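Long-range contacts in sporozoite surface protein 2 (Plasmodium vivax, PDB 4HQO), which probably serves as the sporozoite surface receptor for gliding motility, pairing a metal-binding von Willebrand factor A domain with a thrombospondin repeat on an extensible beta-ribbon: residues S104-L109 and Y141-V146; L157-I162 and L173-R178. The protein carries 4 engineered substitutions. One frame throughout, in Å; residues are numbered along the deposited sequence.

Contact 1: residues S104-L109 and Y141-V146; sequences SMTAAL and YRALEV. Engineered in segment 104-109: S104 (natural residue Asn).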
loop_
_atom_site.group_PDB
_atom_site.type_symbol
_atom_site.label_atom_id
_atom_site.label_comp_id
_atom_site.label_asym_id
_atom_site.label_seq_id
_atom_site.Cartn_x
_atom_site.Cartn_y
_atom_site.Cartn_z
ATOM N N SER A 104 -17.639 -10.025 -12.904
ATOM C CA SER A 104 -17.810 -8.773 -12.173
ATOM C C SER A 104 -16.488 -8.017 -11.962
ATOM O O SER A 104 -16.054 -7.790 -10.825
ATOM C CB SER A 104 -18.460 -9.056 -10.823
ATOM O OG SER A 104 -19.784 -9.517 -10.993
ATOM N N MET A 105 -15.852 -7.614 -13.054
ATOM C CA MET A 105 -14.510 -7.041 -12.950
ATOM C C MET A 105 -14.537 -5.629 -12.350
ATOM O O MET A 105 -13.676 -5.266 -11.555
ATOM C CB MET A 105 -13.825 -7.033 -14.318
ATOM C CG MET A 105 -12.426 -6.461 -14.304
ATOM S SD MET A 105 -11.728 -6.309 -15.954
ATOM C CE MET A 105 -11.732 -8.028 -16.463
ATOM N N THR A 106 -15.533 -4.843 -12.738
ATOM C CA THR A 106 -15.689 -3.482 -12.229
ATOM C C THR A 106 -15.922 -3.520 -10.717
ATOM O O THR A 106 -15.337 -2.739 -9.978
ATOM C CB THR A 106 -16.864 -2.766 -12.920
ATOM O OG1 THR A 106 -16.567 -2.606 -14.314
ATOM C CG2 THR A 106 -17.153 -1.389 -12.272
ATOM N N ALA A 107 -16.765 -4.442 -10.258
ATOM C CA ALA A 107 -17.042 -4.570 -8.824
ATOM C C ALA A 107 -15.800 -4.962 -8.001
ATOM O O ALA A 107 -15.606 -4.473 -6.888
ATOM C CB ALA A 107 -18.206 -5.547 -8.577
ATOM N N ALA A 108 -14.951 -5.825 -8.549
ATOM C CA ALA A 108 -13.718 -6.206 -7.850
ATOM C C ALA A 108 -12.773 -5.007 -7.717
ATOM O O ALA A 108 -12.205 -4.757 -6.652
ATOM C CB ALA A 108 -13.028 -7.356 -8.575
ATOM N N LEU A 109 -12.618 -4.266 -8.806
ATOM C CA LEU A 109 -11.775 -3.074 -8.816
ATOM C C LEU A 109 -12.345 -1.999 -7.895
ATOM O O LEU A 109 -11.603 -1.242 -7.264
ATOM C CB LEU A 109 -11.631 -2.540 -10.239
ATOM C CG LEU A 109 -10.739 -3.334 -11.188
ATOM C CD1 LEU A 109 -11.118 -3.017 -12.621
ATOM C CD2 LEU A 109 -9.263 -3.004 -10.935
ATOM N N TYR A 141 -16.516 -0.544 -20.683
ATOM C CA TYR A 141 -16.226 0.830 -20.298
ATOM C C TYR A 141 -16.168 0.975 -18.787
ATOM O O TYR A 141 -15.286 1.642 -18.277
ATOM C CB TYR A 141 -17.211 1.835 -20.888
ATOM C CG TYR A 141 -16.835 3.251 -20.509
ATOM C CD1 TYR A 141 -15.784 3.905 -21.145
ATOM C CD2 TYR A 141 -17.491 3.914 -19.481
ATOM C CE1 TYR A 141 -15.423 5.194 -20.787
ATOM C CE2 TYR A 141 -17.131 5.202 -19.112
ATOM C CZ TYR A 141 -16.104 5.841 -19.774
ATOM O OH TYR A 141 -15.756 7.129 -19.419
ATOM N N ARG A 142 -17.096 0.339 -18.077
ATOM C CA ARG A 142 -17.141 0.462 -16.623
ATOM C C ARG A 142 -15.858 -0.031 -15.966
ATOM O O ARG A 142 -15.400 0.558 -14.988
ATOM C CB ARG A 142 -18.368 -0.241 -16.028
ATOM C CG ARG A 142 -19.691 0.449 -16.379
ATOM C CD ARG A 142 -20.820 0.029 -15.448
ATOM N NE ARG A 142 -20.519 0.342 -14.055
ATOM C CZ ARG A 142 -21.427 0.426 -13.089
ATOM N NH1 ARG A 142 -22.710 0.221 -13.356
ATOM N NH2 ARG A 142 -21.049 0.716 -11.851
ATOM N N ALA A 143 -15.276 -1.097 -16.514
ATOM C CA ALA A 143 -14.017 -1.622 -15.995
ATOM C C ALA A 143 -12.846 -0.686 -16.307
ATOM O O ALA A 143 -11.991 -0.451 -15.452
ATOM C CB ALA A 143 -13.745 -3.048 -16.528
ATOM N N LEU A 144 -12.810 -0.143 -17.522
ATOM C CA LEU A 144 -11.767 0.815 -17.888
ATOM C C LEU A 144 -11.858 2.076 -17.035
ATOM O O LEU A 144 -10.847 2.676 -16.666
ATOM C CB LEU A 144 -11.885 1.208 -19.368
ATOM C CG LEU A 144 -11.560 0.162 -20.440
ATOM C CD1 LEU A 144 -11.770 0.743 -21.820
ATOM C CD2 LEU A 144 -10.131 -0.332 -20.298
ATOM N N GLU A 145 -13.085 2.476 -16.733
ATOM C CA GLU A 145 -13.346 3.718 -16.025
ATOM C C GLU A 145 -12.824 3.649 -14.595
ATOM O O GLU A 145 -12.157 4.569 -14.123
ATOM C CB GLU A 145 -14.846 4.006 -16.013
ATOM C CG GLU A 145 -15.224 5.310 -15.333
ATOM C CD GLU A 145 -16.730 5.452 -15.157
ATOM O OE1 GLU A 145 -17.407 4.437 -14.866
ATOM O OE2 GLU A 145 -17.237 6.568 -15.316
ATOM N N VAL A 146 -13.126 2.557 -13.903
ATOM C CA VAL A 146 -12.669 2.419 -12.527
ATOM C C VAL A 146 -11.154 2.198 -12.452
ATOM O O VAL A 146 -10.496 2.709 -11.543
ATOM C CB VAL A 146 -13.427 1.317 -11.753
ATOM C CG1 VAL A 146 -13.232 -0.035 -12.407
ATOM C CG2 VAL A 146 -12.960 1.274 -10.307
#

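Contact 2: residues L157-I162 and L173-R178; sequences LAVIGI and LIAGCR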
loop_
_atom_site.group_PDB
_atom_site.type_symbol
_atom_site.label_atom_id
_atom_site.label_comp_id
_atom_site.label_asym_id
_atom_site.label_seq_id
_atom_site.Cartn_x
_atom_site.Cartn_y
_atom_site.Cartn_z
ATOM N N LEU A 157 -1.136 -0.577 -11.484
ATOM C CA LEU A 157 -1.935 -1.701 -11.974
ATOM C C LEU A 157 -1.138 -2.601 -12.901
ATOM O O LEU A 157 -0.616 -2.156 -13.926
ATOM C CB LEU A 157 -3.198 -1.220 -12.705
ATOM C CG LEU A 157 -3.997 -2.325 -13.421
ATOM C CD1 LEU A 157 -4.668 -3.266 -12.425
ATOM C CD2 LEU A 157 -5.040 -1.756 -14.400
ATOM N N ALA A 158 -1.045 -3.873 -12.537
ATOM C CA ALA A 158 -0.411 -4.846 -13.403
ATOM C C ALA A 158 -1.476 -5.848 -13.806
ATOM O O ALA A 158 -2.298 -6.266 -12.979
ATOM C CB ALA A 158 0.749 -5.538 -12.687
ATOM N N VAL A 159 -1.484 -6.216 -15.083
ATOM C CA VAL A 159 -2.458 -7.186 -15.571
ATOM C C VAL A 159 -1.766 -8.493 -15.942
ATOM O O VAL A 159 -0.748 -8.485 -16.641
ATOM C CB VAL A 159 -3.266 -6.646 -16.782
ATOM C CG1 VAL A 159 -4.355 -7.644 -17.190
ATOM C CG2 VAL A 159 -3.889 -5.290 -16.444
ATOM N N ILE A 160 -2.311 -9.608 -15.457
ATOM C CA ILE A 160 -1.813 -10.938 -15.820
ATOM C C ILE A 160 -2.891 -11.674 -16.605
ATOM O O ILE A 160 -4.007 -11.861 -16.122
ATOM C CB ILE A 160 -1.453 -11.777 -14.581
ATOM C CG1 ILE A 160 -0.488 -11.011 -13.678
ATOM C CG2 ILE A 160 -0.829 -13.121 -15.001
ATOM C CD1 ILE A 160 0.791 -10.655 -14.348
ATOM N N GLY A 161 -2.570 -12.072 -17.824
ATOM C CA GLY A 161 -3.542 -12.771 -18.645
ATOM C C GLY A 161 -3.689 -14.226 -18.239
ATOM O O GLY A 161 -2.704 -14.953 -18.171
ATOM N N ILE A 162 -4.915 -14.642 -17.938
ATOM C CA ILE A 162 -5.219 -16.050 -17.687
ATOM C C ILE A 162 -6.458 -16.437 -18.478
ATOM O O ILE A 162 -7.174 -15.573 -18.981
ATOM C CB ILE A 162 -5.509 -16.337 -16.195
ATOM C CG1 ILE A 162 -6.631 -15.428 -15.682
ATOM C CG2 ILE A 162 -4.241 -16.211 -15.352
ATOM C CD1 ILE A 162 -7.270 -15.913 -14.371
ATOM N N LEU A 173 -5.289 -2.660 -23.063
ATOM C CA LEU A 173 -5.946 -1.369 -22.942
ATOM C C LEU A 173 -6.108 -0.998 -21.470
ATOM O O LEU A 173 -5.713 0.077 -21.052
ATOM C CB LEU A 173 -7.297 -1.376 -23.664
ATOM C CG LEU A 173 -8.024 -0.039 -23.740
ATOM C CD1 LEU A 173 -7.166 0.996 -24.448
ATOM C CD2 LEU A 173 -9.356 -0.220 -24.459
ATOM N N ILE A 174 -6.654 -1.903 -20.674
ATOM C CA ILE A 174 -6.856 -1.598 -19.264
ATOM C C ILE A 174 -5.518 -1.464 -18.520
ATOM O O ILE A 174 -5.422 -0.746 -17.529
ATOM C CB ILE A 174 -7.810 -2.607 -18.574
ATOM C CG1 ILE A 174 -8.340 -2.027 -17.260
ATOM C CG2 ILE A 174 -7.124 -3.980 -18.337
ATOM C CD1 ILE A 174 -9.490 -2.817 -16.656
ATOM N N ALA A 175 -4.480 -2.127 -19.019
ATOM C CA ALA A 175 -3.154 -2.039 -18.397
ATOM C C ALA A 175 -2.452 -0.727 -18.753
ATOM O O ALA A 175 -1.515 -0.305 -18.077
ATOM C CB ALA A 175 -2.293 -3.220 -18.805
ATOM N N GLY A 176 -2.908 -0.084 -19.818
ATOM C CA GLY A 176 -2.314 1.168 -20.238
ATOM C C GLY A 176 -1.136 0.977 -21.172
ATOM O O GLY A 176 -0.274 1.842 -21.265
ATOM N N CYS A 177 -1.088 -0.158 -21.861
ATOM C CA CYS A 177 -0.044 -0.383 -22.856
ATOM C C CYS A 177 -0.294 0.543 -24.039
ATOM O O CYS A 177 -1.440 0.800 -24.394
ATOM C CB CYS A 177 -0.037 -1.846 -23.322
ATOM S SG CYS A 177 0.253 -3.079 -22.000
ATOM N N ARG A 178 0.782 1.042 -24.640
ATOM C CA ARG A 178 0.689 1.947 -25.782
ATOM C C ARG A 178 0.785 1.161 -27.084
ATOM O O ARG A 178 1.588 0.237 -27.193
ATOM C CB ARG A 178 1.825 2.980 -25.741
ATOM C CG ARG A 178 1.935 3.782 -24.448
ATOM C CD ARG A 178 0.771 4.751 -24.298
ATOM N NE ARG A 178 0.873 5.548 -23.077
ATOM C CZ ARG A 178 1.444 6.747 -23.005
ATOM N NH1 ARG A 178 1.971 7.307 -24.088
ATOM N NH2 ARG A 178 1.487 7.393 -21.847
HETATM O O HOH W 1 -1.380 -0.024 -15.556
#

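Contact 1: residues S104-L109 and Y141-V146
The one flat side-chain group at this contact is the guanidinium of R142, and T106 CG2 approaches it obliquely, 4.2 Å from NE. The two side chains cross at about a right angle, and their closest approach is R142 CB to T106 OG1, 3.4 Å. Arginine suits this outer margin because its carbons can shield a neighbour while its charged end stays near solvent. With OG1 of T106 beside the backbone N (chi1 -65°) and the methyl anti to it, the hydroxyl lies 3.0 Å from A143 N; the angle is too poor for a hydrogen bond, and the hydroxyl serves here as a small, close-fitting group. A143 is small enough to let the helices approach, with T106 and A143 nearest in register, and its CB meets M105 SD at 3.9 Å. Deeper in, L109 and V146 form the oily end: V146 CG1 lies 3.7 Å from both CB and CD1 of the leucine, compact branching against a longer one. The axes come within 8.6 Å and run nearly parallel at 18°. M105 also reaches L131 and T133 on strand 126-133, and it lies two residues after T103, which binds the magnesium ion. Such near-parallel helices, lying side by side on a central sheet close to the metal site, are characteristic of the Rossmann-like von Willebrand factor A fold.

Contact 2: residues L157-I162 and L173-R178
V159 CG2 presses on the methyl of A175, 3.5 Å from its CB, and this is the tight heart of the contact. The valine sets CG1 anti to the backbone N (chi1 -175°), placing CG2 beside that nitrogen, from where it also meets I174 CG2 at 4.0 Å. Beta-branched valine fits an extended strand and offers a broad apolar surface, while alanine on the helix keeps the backbones close, with V159 and A175 CA atoms 5.9 Å apart. Side-chain packing thins out at L157: its CD2 is 4.4 Å from I174 CG1 and instead lies on the backbone, 3.3 Å from I174 O. On this side a water links the two segments' carbonyls, donating to L157 O at 2.8 Å and to A175 O at a short 2.5 Å. The helix ends here in a Schellman motif at G176, whose positive phi (88°) is easy for a residue without a side chain. Beyond it the chain departs toward more exposed R178, passing C177, which is joined by a disulfide to C184. K151 of helix 140-152 donates a hydrogen bond to I174 O. Strand 156-161 lies between strands 126-133 and 187-188, one face of it under helix 168-175 and the other toward helix 192-203; strand 156-161, helix 168-175 and strand 187-188 form a beta-alpha-beta unit.

How the contacts relate
Both contacts belong to the von Willebrand factor A domain and lie in series along the chain, with helix 140-152 leading directly into strand 156-161. Contact 1 sets helix beside helix and runs from a buried end to an exposed arginine; contact 2 sets helix on strand, and all its touching residues are buried. Polar chemistry differs accordingly: a close but unbonded hydroxyl in the first, a bridging water between carbonyls in the second. Their centres are 13 Å apart, and I174 joins them, its CD1 lying 3.6 Å from A143 O, while L144 packs on L173 and I174. Helix 140-152 therefore packs against both helix 105-117 and helix 168-175, the three meeting around M105, A143 and I174.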